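Local structure of alkaline serine protease (Pseudoalteromonas sp., 1Y9Z) at residues A217-G222 with N229-H234; N235-S240 with N319-D324; V282-S287 with Y309-L314; S294-K299 with D324-I329; G305-S310 with V334-A339. The protein is a subtilisin-like serine protease from an Antarctic bacterium that probably hydrolyses peptide bonds in protein substrates. All blocks are in the same frame, centred on the assembly; numbering follows the deposited sequence.

Contact 1. Residues A217-G222 with N229-H234; sequences ADITIG and NGVVPH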
# COMPACT_ATOMS: atom_id res chain seq x y z
N ALA A 217 6.27 12.91 5.84
CA ALA A 217 6.64 14.19 5.24
C ALA A 217 5.48 15.16 5.42
O ALA A 217 4.36 14.75 5.73
CB ALA A 217 6.95 14.00 3.77
N ASP A 218 5.75 16.44 5.22
CA ASP A 218 4.71 17.45 5.36
C ASP A 218 5.08 18.70 4.59
O ASP A 218 6.26 18.95 4.30
CB ASP A 218 4.52 17.79 6.85
CG ASP A 218 3.16 18.40 7.15
OD1 ASP A 218 2.37 18.62 6.20
OD2 ASP A 218 2.88 18.65 8.34
N ILE A 219 4.06 19.47 4.23
CA ILE A 219 4.22 20.74 3.53
C ILE A 219 3.26 21.67 4.24
O ILE A 219 2.07 21.38 4.32
CB ILE A 219 3.80 20.66 2.05
CG1 ILE A 219 4.70 19.70 1.28
CG2 ILE A 219 3.86 22.05 1.42
CD1 ILE A 219 4.25 19.45 -0.15
N THR A 220 3.77 22.79 4.75
CA THR A 220 2.94 23.74 5.46
C THR A 220 3.03 25.14 4.87
O THR A 220 4.12 25.64 4.58
CB THR A 220 3.32 23.81 6.95
OG1 THR A 220 3.20 22.51 7.54
CG2 THR A 220 2.41 24.78 7.69
N ILE A 221 1.87 25.75 4.67
CA ILE A 221 1.77 27.11 4.14
C ILE A 221 0.61 27.80 4.85
O ILE A 221 -0.48 27.24 4.95
CB ILE A 221 1.50 27.11 2.62
CG1 ILE A 221 2.66 26.45 1.87
CG2 ILE A 221 1.33 28.55 2.13
CD1 ILE A 221 2.50 26.43 0.36
N GLY A 222 0.86 29.00 5.35
CA GLY A 222 -0.18 29.74 6.05
C GLY A 222 -0.71 29.01 7.27
O GLY A 222 -1.89 29.12 7.61
N ASN A 229 -3.32 15.49 1.81
CA ASN A 229 -3.34 15.46 0.35
C ASN A 229 -2.42 14.34 -0.12
O ASN A 229 -2.56 13.82 -1.22
CB ASN A 229 -2.85 16.78 -0.23
CG ASN A 229 -3.83 17.92 -0.03
OD1 ASN A 229 -4.12 18.30 1.10
ND2 ASN A 229 -4.33 18.46 -1.13
N GLY A 230 -1.47 13.99 0.74
CA GLY A 230 -0.51 12.96 0.41
C GLY A 230 0.84 13.58 0.10
O GLY A 230 1.04 14.13 -0.98
N VAL A 231 1.76 13.51 1.06
CA VAL A 231 3.10 14.05 0.89
C VAL A 231 4.07 12.92 1.20
O VAL A 231 4.16 12.46 2.33
CB VAL A 231 3.37 15.23 1.84
CG1 VAL A 231 4.74 15.82 1.57
CG2 VAL A 231 2.29 16.29 1.66
N VAL A 232 4.80 12.48 0.18
CA VAL A 232 5.72 11.37 0.35
C VAL A 232 7.18 11.79 0.49
O VAL A 232 7.71 12.50 -0.36
CB VAL A 232 5.61 10.40 -0.85
CG1 VAL A 232 6.56 9.23 -0.67
CG2 VAL A 232 4.18 9.92 -0.99
N PRO A 233 7.84 11.36 1.58
CA PRO A 233 9.25 11.73 1.75
C PRO A 233 10.06 10.95 0.71
O PRO A 233 9.87 9.75 0.55
CB PRO A 233 9.55 11.29 3.18
CG PRO A 233 8.65 10.10 3.36
CD PRO A 233 7.36 10.54 2.70
N HIS A 234 10.94 11.64 -0.01
CA HIS A 234 11.72 10.97 -1.05
C HIS A 234 12.51 9.77 -0.55
O HIS A 234 13.33 9.88 0.36
CB HIS A 234 12.69 11.94 -1.73
CG HIS A 234 12.16 12.55 -2.98
ND1 HIS A 234 11.25 11.91 -3.80
CD2 HIS A 234 12.45 13.73 -3.59
CE1 HIS A 234 11.01 12.67 -4.86
NE2 HIS A 234 11.72 13.77 -4.75
O HOH W 1 3.50 12.31 4.89

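Contact 2. Residues N235-S240 with N319-D324; sequences NRLTPS and NPFLVD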
# COMPACT_ATOMS: atom_id res chain seq x y z
N ASN A 235 12.26 8.62 -1.17
CA ASN A 235 12.97 7.39 -0.83
C ASN A 235 14.33 7.49 -1.51
O ASN A 235 14.55 6.95 -2.59
CB ASN A 235 12.20 6.18 -1.37
CG ASN A 235 12.81 4.86 -0.92
OD1 ASN A 235 12.37 3.79 -1.35
ND2 ASN A 235 13.81 4.93 -0.05
N ARG A 236 15.24 8.22 -0.86
CA ARG A 236 16.59 8.44 -1.38
C ARG A 236 17.54 7.27 -1.19
O ARG A 236 17.62 6.67 -0.12
CB ARG A 236 17.18 9.70 -0.73
CG ARG A 236 18.60 10.04 -1.16
CD ARG A 236 18.95 11.45 -0.68
NE ARG A 236 20.30 11.88 -1.03
CZ ARG A 236 21.34 11.84 -0.20
NH1 ARG A 236 22.53 12.25 -0.60
NH2 ARG A 236 21.18 11.39 1.04
N LEU A 237 18.27 6.97 -2.26
CA LEU A 237 19.25 5.89 -2.26
C LEU A 237 20.58 6.44 -2.78
O LEU A 237 20.60 7.19 -3.76
CB LEU A 237 18.81 4.75 -3.18
CG LEU A 237 17.44 4.10 -2.97
CD1 LEU A 237 17.21 3.05 -4.05
CD2 LEU A 237 17.37 3.48 -1.59
N THR A 238 21.67 6.08 -2.12
CA THR A 238 22.99 6.53 -2.54
C THR A 238 23.90 5.31 -2.65
O THR A 238 23.60 4.25 -2.08
CB THR A 238 23.61 7.54 -1.54
OG1 THR A 238 23.72 6.93 -0.25
CG2 THR A 238 22.74 8.78 -1.45
N PRO A 239 25.02 5.42 -3.38
CA PRO A 239 25.94 4.30 -3.54
C PRO A 239 26.45 3.70 -2.23
O PRO A 239 26.77 4.42 -1.28
CB PRO A 239 27.06 4.89 -4.39
CG PRO A 239 27.03 6.35 -4.03
CD PRO A 239 25.55 6.63 -4.02
N SER A 240 26.51 2.37 -2.19
CA SER A 240 26.98 1.65 -1.02
C SER A 240 27.70 0.39 -1.48
O SER A 240 27.11 -0.69 -1.53
CB SER A 240 25.81 1.28 -0.10
OG SER A 240 26.26 0.52 1.01
N ASN A 319 5.64 7.30 -5.23
CA ASN A 319 6.62 7.11 -4.16
C ASN A 319 7.79 6.40 -4.84
O ASN A 319 8.09 5.25 -4.55
CB ASN A 319 6.03 6.22 -3.06
CG ASN A 319 7.04 5.84 -1.99
OD1 ASN A 319 6.89 4.81 -1.32
ND2 ASN A 319 8.06 6.66 -1.81
N PRO A 320 8.48 7.10 -5.76
CA PRO A 320 9.60 6.52 -6.49
C PRO A 320 10.93 6.49 -5.76
O PRO A 320 11.11 7.16 -4.74
CB PRO A 320 9.67 7.39 -7.73
CG PRO A 320 9.41 8.75 -7.15
CD PRO A 320 8.25 8.49 -6.18
N PHE A 321 11.87 5.72 -6.30
CA PHE A 321 13.20 5.65 -5.73
C PHE A 321 13.96 6.87 -6.23
O PHE A 321 14.00 7.14 -7.43
CB PHE A 321 13.94 4.39 -6.20
CG PHE A 321 13.45 3.12 -5.58
CD1 PHE A 321 12.61 2.27 -6.29
CD2 PHE A 321 13.82 2.77 -4.29
CE1 PHE A 321 12.15 1.08 -5.72
CE2 PHE A 321 13.37 1.59 -3.71
CZ PHE A 321 12.53 0.74 -4.42
N LEU A 322 14.53 7.63 -5.30
CA LEU A 322 15.32 8.79 -5.67
C LEU A 322 16.76 8.30 -5.70
O LEU A 322 17.46 8.32 -4.69
CB LEU A 322 15.18 9.92 -4.63
CG LEU A 322 16.10 11.13 -4.84
CD1 LEU A 322 15.89 11.74 -6.21
CD2 LEU A 322 15.84 12.16 -3.75
N VAL A 323 17.17 7.80 -6.86
CA VAL A 323 18.52 7.28 -7.03
C VAL A 323 19.46 8.48 -7.17
O VAL A 323 19.45 9.17 -8.19
CB VAL A 323 18.62 6.39 -8.28
CG1 VAL A 323 20.01 5.80 -8.40
CG2 VAL A 323 17.58 5.28 -8.20
N ASP A 324 20.25 8.71 -6.13
CA ASP A 324 21.18 9.83 -6.07
C ASP A 324 22.63 9.34 -6.16
O ASP A 324 23.31 9.20 -5.14
CB ASP A 324 20.95 10.59 -4.76
CG ASP A 324 21.54 11.98 -4.76
OD1 ASP A 324 21.39 12.67 -3.73
OD2 ASP A 324 22.15 12.39 -5.76
O HOH W 2 9.89 8.55 -2.84
O HOH W 3 10.18 3.70 -3.41

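Contact 3. Residues V282-S287 with Y309-L314; sequences VGNQGS and YSNSAL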
# COMPACT_ATOMS: atom_id res chain seq x y z
N VAL A 282 9.91 15.07 -14.38
CA VAL A 282 10.23 14.83 -15.78
C VAL A 282 10.55 13.35 -15.91
O VAL A 282 11.53 12.86 -15.36
CB VAL A 282 11.46 15.65 -16.23
CG1 VAL A 282 11.82 15.30 -17.67
CG2 VAL A 282 11.16 17.14 -16.12
N GLY A 283 9.70 12.63 -16.65
CA GLY A 283 9.89 11.21 -16.82
C GLY A 283 9.17 10.46 -15.71
O GLY A 283 8.52 11.08 -14.87
N ASN A 284 9.27 9.14 -15.71
CA ASN A 284 8.63 8.32 -14.69
C ASN A 284 9.40 7.03 -14.45
O ASN A 284 10.06 6.51 -15.35
CB ASN A 284 7.19 7.98 -15.09
CG ASN A 284 6.23 9.11 -14.77
OD1 ASN A 284 5.60 9.67 -15.67
ND2 ASN A 284 6.11 9.44 -13.49
N GLN A 285 9.30 6.52 -13.23
CA GLN A 285 9.98 5.29 -12.86
C GLN A 285 9.42 4.11 -13.64
O GLN A 285 8.22 4.00 -13.86
CB GLN A 285 9.83 5.04 -11.36
CG GLN A 285 10.50 3.77 -10.88
CD GLN A 285 10.57 3.69 -9.37
OE1 GLN A 285 11.12 4.57 -8.72
NE2 GLN A 285 10.00 2.63 -8.81
N GLY A 286 10.32 3.23 -14.07
CA GLY A 286 9.93 2.05 -14.83
C GLY A 286 11.19 1.35 -15.26
O GLY A 286 11.77 0.58 -14.50
N SER A 287 11.62 1.61 -16.49
CA SER A 287 12.83 1.01 -17.01
C SER A 287 14.03 1.74 -16.41
O SER A 287 15.15 1.23 -16.42
CB SER A 287 12.86 1.11 -18.54
OG SER A 287 12.71 2.45 -18.97
N TYR A 309 6.11 17.33 -8.17
CA TYR A 309 4.74 16.92 -8.39
C TYR A 309 4.60 16.12 -9.68
O TYR A 309 5.35 16.32 -10.63
CB TYR A 309 3.77 18.12 -8.37
CG TYR A 309 3.93 19.14 -9.47
CD1 TYR A 309 4.90 20.14 -9.40
CD2 TYR A 309 3.06 19.16 -10.56
CE1 TYR A 309 5.00 21.13 -10.38
CE2 TYR A 309 3.14 20.14 -11.55
CZ TYR A 309 4.12 21.13 -11.45
OH TYR A 309 4.20 22.11 -12.41
N SER A 310 3.64 15.21 -9.68
CA SER A 310 3.39 14.33 -10.82
C SER A 310 3.10 15.03 -12.14
O SER A 310 2.47 16.09 -12.18
CB SER A 310 2.24 13.38 -10.50
OG SER A 310 2.53 12.60 -9.35
N ASN A 311 3.56 14.42 -13.22
CA ASN A 311 3.32 14.94 -14.56
C ASN A 311 2.02 14.32 -15.07
O ASN A 311 1.43 13.47 -14.41
CB ASN A 311 4.48 14.58 -15.49
CG ASN A 311 4.86 13.11 -15.42
OD1 ASN A 311 4.02 12.23 -15.59
ND2 ASN A 311 6.14 12.85 -15.17
N SER A 312 1.58 14.74 -16.26
CA SER A 312 0.34 14.24 -16.83
C SER A 312 0.34 12.75 -17.19
O SER A 312 -0.72 12.13 -17.26
CB SER A 312 -0.03 15.06 -18.07
OG SER A 312 0.98 14.95 -19.06
N ALA A 313 1.52 12.19 -17.43
CA ALA A 313 1.64 10.77 -17.77
C ALA A 313 1.18 9.87 -16.62
O ALA A 313 0.49 8.87 -16.83
CB ALA A 313 3.07 10.45 -18.16
N LEU A 314 1.59 10.22 -15.41
CA LEU A 314 1.23 9.48 -14.20
C LEU A 314 0.91 10.51 -13.13
O LEU A 314 1.70 10.74 -12.21
CB LEU A 314 2.39 8.59 -13.73
CG LEU A 314 2.66 7.29 -14.51
CD1 LEU A 314 3.89 6.61 -13.92
CD2 LEU A 314 1.45 6.37 -14.42
O HOH W 4 4.44 11.41 -12.37

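Contact 4. Residues S294-K299 with D324-I329; sequences STKACK and DANSDI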
# COMPACT_ATOMS: atom_id res chain seq x y z
N SER A 294 14.50 16.04 -12.06
CA SER A 294 13.77 17.23 -11.62
C SER A 294 14.27 17.67 -10.24
O SER A 294 14.40 18.86 -9.96
CB SER A 294 12.27 16.96 -11.55
OG SER A 294 11.70 16.84 -12.85
N THR A 295 14.54 16.69 -9.39
CA THR A 295 15.01 16.96 -8.04
C THR A 295 16.34 17.72 -8.03
O THR A 295 16.48 18.72 -7.34
CB THR A 295 15.18 15.65 -7.24
OG1 THR A 295 13.95 14.91 -7.27
CG2 THR A 295 15.55 15.95 -5.79
N LYS A 296 17.30 17.23 -8.81
CA LYS A 296 18.61 17.87 -8.88
C LYS A 296 18.56 19.25 -9.53
O LYS A 296 19.34 20.13 -9.16
CB LYS A 296 19.60 16.98 -9.64
CG LYS A 296 21.03 17.51 -9.64
CD LYS A 296 21.98 16.52 -10.29
CE LYS A 296 23.41 17.04 -10.27
NZ LYS A 296 24.35 16.05 -10.87
N ALA A 297 17.66 19.44 -10.48
CA ALA A 297 17.53 20.73 -11.15
C ALA A 297 17.28 21.78 -10.07
O ALA A 297 17.86 22.87 -10.09
CB ALA A 297 16.36 20.70 -12.13
N CYS A 298 16.41 21.44 -9.13
CA CYS A 298 16.08 22.33 -8.02
C CYS A 298 17.28 22.54 -7.11
O CYS A 298 17.62 23.67 -6.76
CB CYS A 298 14.93 21.73 -7.21
SG CYS A 298 13.24 22.17 -7.73
N LYS A 299 17.92 21.44 -6.72
CA LYS A 299 19.09 21.48 -5.84
C LYS A 299 20.21 22.33 -6.42
O LYS A 299 20.79 23.17 -5.73
CB LYS A 299 19.60 20.06 -5.58
CG LYS A 299 20.82 20.00 -4.66
CD LYS A 299 20.50 20.53 -3.27
CE LYS A 299 21.74 20.56 -2.39
NZ LYS A 299 22.77 21.50 -2.90
N ASP A 324 20.25 8.71 -6.13
CA ASP A 324 21.18 9.83 -6.07
C ASP A 324 22.63 9.34 -6.16
O ASP A 324 23.31 9.20 -5.14
CB ASP A 324 20.95 10.59 -4.76
CG ASP A 324 21.54 11.98 -4.76
OD1 ASP A 324 21.39 12.67 -3.73
OD2 ASP A 324 22.15 12.39 -5.76
N ALA A 325 23.09 9.09 -7.38
CA ALA A 325 24.44 8.58 -7.62
C ALA A 325 25.56 9.40 -6.98
O ALA A 325 26.48 8.83 -6.39
CB ALA A 325 24.68 8.47 -9.12
N ASN A 326 25.49 10.72 -7.08
CA ASN A 326 26.52 11.58 -6.52
C ASN A 326 26.17 12.16 -5.16
O ASN A 326 26.87 13.04 -4.65
CB ASN A 326 26.84 12.72 -7.49
CG ASN A 326 27.30 12.21 -8.85
OD1 ASN A 326 28.27 11.45 -8.95
ND2 ASN A 326 26.61 12.63 -9.90
N SER A 327 25.08 11.67 -4.57
CA SER A 327 24.64 12.14 -3.26
C SER A 327 24.51 13.66 -3.26
O SER A 327 25.00 14.34 -2.35
CB SER A 327 25.63 11.70 -2.18
OG SER A 327 25.78 10.30 -2.16
N ASP A 328 23.85 14.19 -4.28
CA ASP A 328 23.66 15.63 -4.43
C ASP A 328 22.49 16.19 -3.63
O ASP A 328 22.52 17.34 -3.19
CB ASP A 328 23.46 15.97 -5.91
CG ASP A 328 24.63 15.53 -6.77
OD1 ASP A 328 24.47 15.47 -8.00
OD2 ASP A 328 25.71 15.25 -6.21
N ILE A 329 21.45 15.38 -3.44
CA ILE A 329 20.27 15.83 -2.71
C ILE A 329 20.46 15.71 -1.20
O ILE A 329 20.09 14.71 -0.59
CB ILE A 329 19.02 15.02 -3.14
CG1 ILE A 329 18.97 14.93 -4.67
CG2 ILE A 329 17.77 15.70 -2.60
CD1 ILE A 329 19.01 16.28 -5.38

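Contact 5. Residues G305-S310 with V334-A339; sequences GIIVYS and VSVDRA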
# COMPACT_ATOMS: atom_id res chain seq x y z
N GLY A 305 14.57 23.44 0.00
CA GLY A 305 13.64 22.33 0.11
C GLY A 305 13.10 22.06 -1.28
O GLY A 305 13.08 22.96 -2.11
N ILE A 306 12.67 20.83 -1.54
CA ILE A 306 12.17 20.49 -2.87
C ILE A 306 10.85 19.73 -2.86
O ILE A 306 10.65 18.82 -2.07
CB ILE A 306 13.22 19.64 -3.63
CG1 ILE A 306 14.56 20.37 -3.65
CG2 ILE A 306 12.75 19.39 -5.06
CD1 ILE A 306 15.72 19.53 -4.16
N ILE A 307 9.96 20.13 -3.77
CA ILE A 307 8.65 19.50 -3.90
C ILE A 307 8.44 19.11 -5.36
O ILE A 307 8.28 19.97 -6.22
CB ILE A 307 7.51 20.44 -3.50
CG1 ILE A 307 7.68 20.89 -2.05
CG2 ILE A 307 6.17 19.73 -3.68
CD1 ILE A 307 6.69 21.96 -1.63
N VAL A 308 8.44 17.80 -5.63
CA VAL A 308 8.24 17.30 -6.98
C VAL A 308 6.79 16.85 -7.13
O VAL A 308 6.29 16.08 -6.31
CB VAL A 308 9.16 16.08 -7.26
CG1 VAL A 308 8.88 15.53 -8.65
CG2 VAL A 308 10.61 16.49 -7.12
N TYR A 309 6.11 17.33 -8.17
CA TYR A 309 4.74 16.92 -8.39
C TYR A 309 4.60 16.12 -9.68
O TYR A 309 5.35 16.32 -10.63
CB TYR A 309 3.77 18.12 -8.37
CG TYR A 309 3.93 19.14 -9.47
CD1 TYR A 309 4.90 20.14 -9.40
CD2 TYR A 309 3.06 19.16 -10.56
CE1 TYR A 309 5.00 21.13 -10.38
CE2 TYR A 309 3.14 20.14 -11.55
CZ TYR A 309 4.12 21.13 -11.45
OH TYR A 309 4.20 22.11 -12.41
N SER A 310 3.64 15.21 -9.68
CA SER A 310 3.39 14.33 -10.82
C SER A 310 3.10 15.03 -12.14
O SER A 310 2.47 16.09 -12.18
CB SER A 310 2.24 13.38 -10.50
OG SER A 310 2.53 12.60 -9.35
N VAL A 334 10.35 16.06 -1.30
CA VAL A 334 9.15 15.25 -1.22
C VAL A 334 8.45 15.10 -2.57
O VAL A 334 8.78 15.78 -3.54
CB VAL A 334 8.14 15.86 -0.22
CG1 VAL A 334 8.79 16.01 1.15
CG2 VAL A 334 7.65 17.21 -0.73
N SER A 335 7.47 14.20 -2.61
CA SER A 335 6.69 13.93 -3.81
C SER A 335 5.20 14.08 -3.54
O SER A 335 4.70 13.58 -2.53
CB SER A 335 6.99 12.51 -4.31
OG SER A 335 6.10 12.13 -5.35
N VAL A 336 4.49 14.77 -4.43
CA VAL A 336 3.05 14.96 -4.30
C VAL A 336 2.39 14.68 -5.65
O VAL A 336 3.07 14.71 -6.68
CB VAL A 336 2.69 16.41 -3.85
CG1 VAL A 336 3.30 16.70 -2.49
CG2 VAL A 336 3.19 17.41 -4.88
N ASP A 337 1.09 14.43 -5.65
CA ASP A 337 0.40 14.14 -6.91
C ASP A 337 0.22 15.41 -7.74
O ASP A 337 0.50 16.52 -7.26
CB ASP A 337 -0.94 13.43 -6.66
CG ASP A 337 -1.96 14.29 -5.94
OD1 ASP A 337 -2.94 13.71 -5.42
OD2 ASP A 337 -1.81 15.52 -5.91
N ARG A 338 -0.23 15.27 -8.98
CA ARG A 338 -0.38 16.42 -9.86
C ARG A 338 -1.36 17.47 -9.37
O ARG A 338 -1.08 18.67 -9.44
CB ARG A 338 -0.76 15.97 -11.27
CG ARG A 338 -0.72 17.11 -12.28
CD ARG A 338 -0.88 16.60 -13.70
NE ARG A 338 -0.72 17.67 -14.68
CZ ARG A 338 0.42 18.31 -14.92
NH1 ARG A 338 1.52 17.99 -14.24
NH2 ARG A 338 0.47 19.27 -15.83
N ALA A 339 -2.52 17.04 -8.88
CA ALA A 339 -3.53 17.98 -8.39
C ALA A 339 -2.94 18.87 -7.31
O ALA A 339 -3.15 20.08 -7.30
CB ALA A 339 -4.73 17.21 -7.85
O HOH W 5 3.98 11.99 -7.08

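Contact 1. Residues A217-G222 with N229-H234
The carbonyl oxygen V231 O is joined to the backbone amide of A217 by a water. Water 1 donates to V231 O at 2.6 Å and accepts from A217 N at 3.0 Å. The rest is mostly van der Waals packing. A217 CB lies against the V231-P233 backbone, V231 CG1 and the proline ring. It is 3.6 Å from V231 CG1 and also 3.6 Å from P233 CD. V231 has CG1 anti to the backbone N (chi1 -177°), and this branch reaches both A217 and I219. The I219 and V231 side chains cross obliquely, with I219 CG1 3.9 Å from V231 CG1. Residues 217-221 form the end of strand 214-221, and 232-233 belong to strand 232-240. Strand 333-336 lies close by: V334 touches A217 and V231, and V336 touches I219. D218 turns away from this core. Its OD1 accepts from S225 OG and makes a weak bond with I219 N. The segments meet inside what is probably the insert beta-barrel domain. Aliphatic groups and a proline ring do the packing, and a single water links a peptide N-H to a carbonyl where the two backbones do not bond directly.

Contact 2. Residues N235-S240 with N319-D324
Strands 235-240 and 321-323 run side by side in a mixed sheet. They are parallel, with 32° between their directions. L322 brackets R236: its N donates to N235 O at 2.8 Å, and its O accepts from L237 N at 2.9 Å. One step further, D324 N donates to L237 O at 2.8 Å. R236 and L322 share one side of the sheet, L237 and V323 the other. On the first side, with CG anti to the backbone N (chi1 179°) and the chain extended as far as NE, R236 brings NE to D324 OD1 at 3.0 Å. This salt bridge lies in the guanidinium plane and uses the anti lone pair of OD1, although the carboxylate is turned 66° from that plane. The NH1 bond to the same oxygen is weak. T238 CG2 sits over the centre of the guanidinium, while R236 NH2 is taken by A247 O. The buried D324 carboxylate has further partners in the loop after it, D328 and I329. On the other side L237 CD1 lies 3.4 Å from F321 CD2. Water 3 rests over a face of the F321 ring and donates to N235 OD1 and N319 O. A buried arginine–aspartate pair thus closes the end of a short parallel ladder, in an insert that probably corresponds to the protease-associated domain of some subtilases.

Contact 3. Residues V282-S287 with Y309-L314
Both segments are irregular loops, and their backbones stay well apart: the CA atoms of V282 and N311 are 7.0 Å from each other, those of N284 and L314 7.5 Å. G283 has a positive phi (90°) and a fully extended psi. A CB here would collide with the carbonyl oxygen of V282, which suits a glycine. Side chains and one water fill the space between the loops. N311 ND2 reaches across and makes a weak bond to G283 O at 3.0 Å. It also donates to N284 OD1 at 3.3 Å, arriving from above the carbonyl plane of that amide, and it bonds to R281 O just before the segment. The two amide planes stand 76° apart. N284 OD1 and N311 OD1 lie only 3.0 Å apart, two acceptors that do not bond. N311 OD1 accepts from L314 N at 3.2 Å, an Asx motif. With CG between the backbone N and the carbonyl carbon (chi1 49°), OD1 is brought to L314 N of its own loop while ND2 faces the other. The loop follows strand 305-309, and the 282-287 loop follows the neighbouring parallel strand 275-280. With an aspartate in place of N311, the carbonyls of R281 and G283 would probably lose their N-H donor and face a carboxylate oxygen instead. L314 adds the apolar part: its CD1 packs against N284 CG at 3.5 Å. Water 4 accepts from N284 ND2 at 2.8 Å, accepts also from N311 N, and donates to L314 O.

Contact 4. Residues S294-K299 with D324-I329
I329 CD1 presses on T295 CG2, at 3.5 Å a tighter carbon contact than usual, and the two side chains lie nearly perpendicular. T295 lies on helix 291-300. This helix links the parallel strands 275-280 and 305-309 as a beta-alpha-beta crossover and packs on strand 305-309, where T295 touches I306 and V308. A disulfide between C298 and C277 ties it to the first of these strands. I329 CD1 also reaches K299 CB, at 3.8 Å. K299 runs alongside I329, the two side chains heading opposite ways, and bends at chi2 and chi4 so that CE comes near D328 O. K296 has CG anti to the backbone N (chi1 -175°) and the chain stays extended beyond it, which carries NZ to D328 OD1 at 2.9 Å. This is a salt bridge, though weak as a hydrogen bond. The loop facing the helix opens with a type I turn from D324 to S327. The D324 carboxylate then holds D328 and I329. Both oxygens are met on their syn sides but off the carboxylate plane: OD2 accepts from D328 N at 2.9 Å, 28° out of it, and OD1 from I329 N at 2.7 Å, 18° out.

Contact 5. Residues G305-S310 with V334-A339
I307, V334 and V336 form the apolar centre, all on one side of the sheet. I307 and V334 lie alongside each other, with I307 CG1 3.9 Å from V334 CG2. I307 CG2 meets V336 CG2 at 4.0 Å, and V336 CG2 also touches Y309 CB at 3.6 Å. I219 packs on this cluster. Between the strands V334 N donates to I306 O, V308 N to V334 O, V336 N to V308 O and S310 N to V336 O. On the face of V308 and S335, water 5 donates to S335 OG at 2.7 Å and also to S310 OG at 2.8 Å. S335 OG also bonds to R281 and Q318 O, S310 OG to G316 O. At the charged edge R338 has CG anti to the backbone N (chi1 -171°). NH1 donates to S310 O at 3.0 Å, in the guanidinium plane and on a carbonyl lone pair. It also forms a salt bridge with E280. A leucine in place of R338 would probably leave S310 O without this donor and E280 without this positive partner. D337 is the N-cap of helix 338-345, its OD2 bonding to T340 OG1. This is a buried parallel strand pair leading into a capped helix.

Overall arrangement
All five contacts lie in or beside one mixed sheet, probably that of the insert beta-barrel domain. Contacts 1 and 5 are close neighbours, with centres about 9 Å apart; V232 O meets S335 N at 2.8 Å, a probable hydrogen bond between strands 232-240 and 333-336. Contact 2 carries on along strand 232-240 and shares D324 with contact 4, whose centre is about 10 Å away. Contact 4 in turn reaches contact 5 through T295 and I306. Contact 3 shares Y309 and S310 with contact 5, and meets contact 2 where Q285 OE1 lies 2.8 Å from F321 N. The F321 side chain is about 12 Å from the bound phenylmethanesulfonic acid, and F321 is not among the residues that line its pocket.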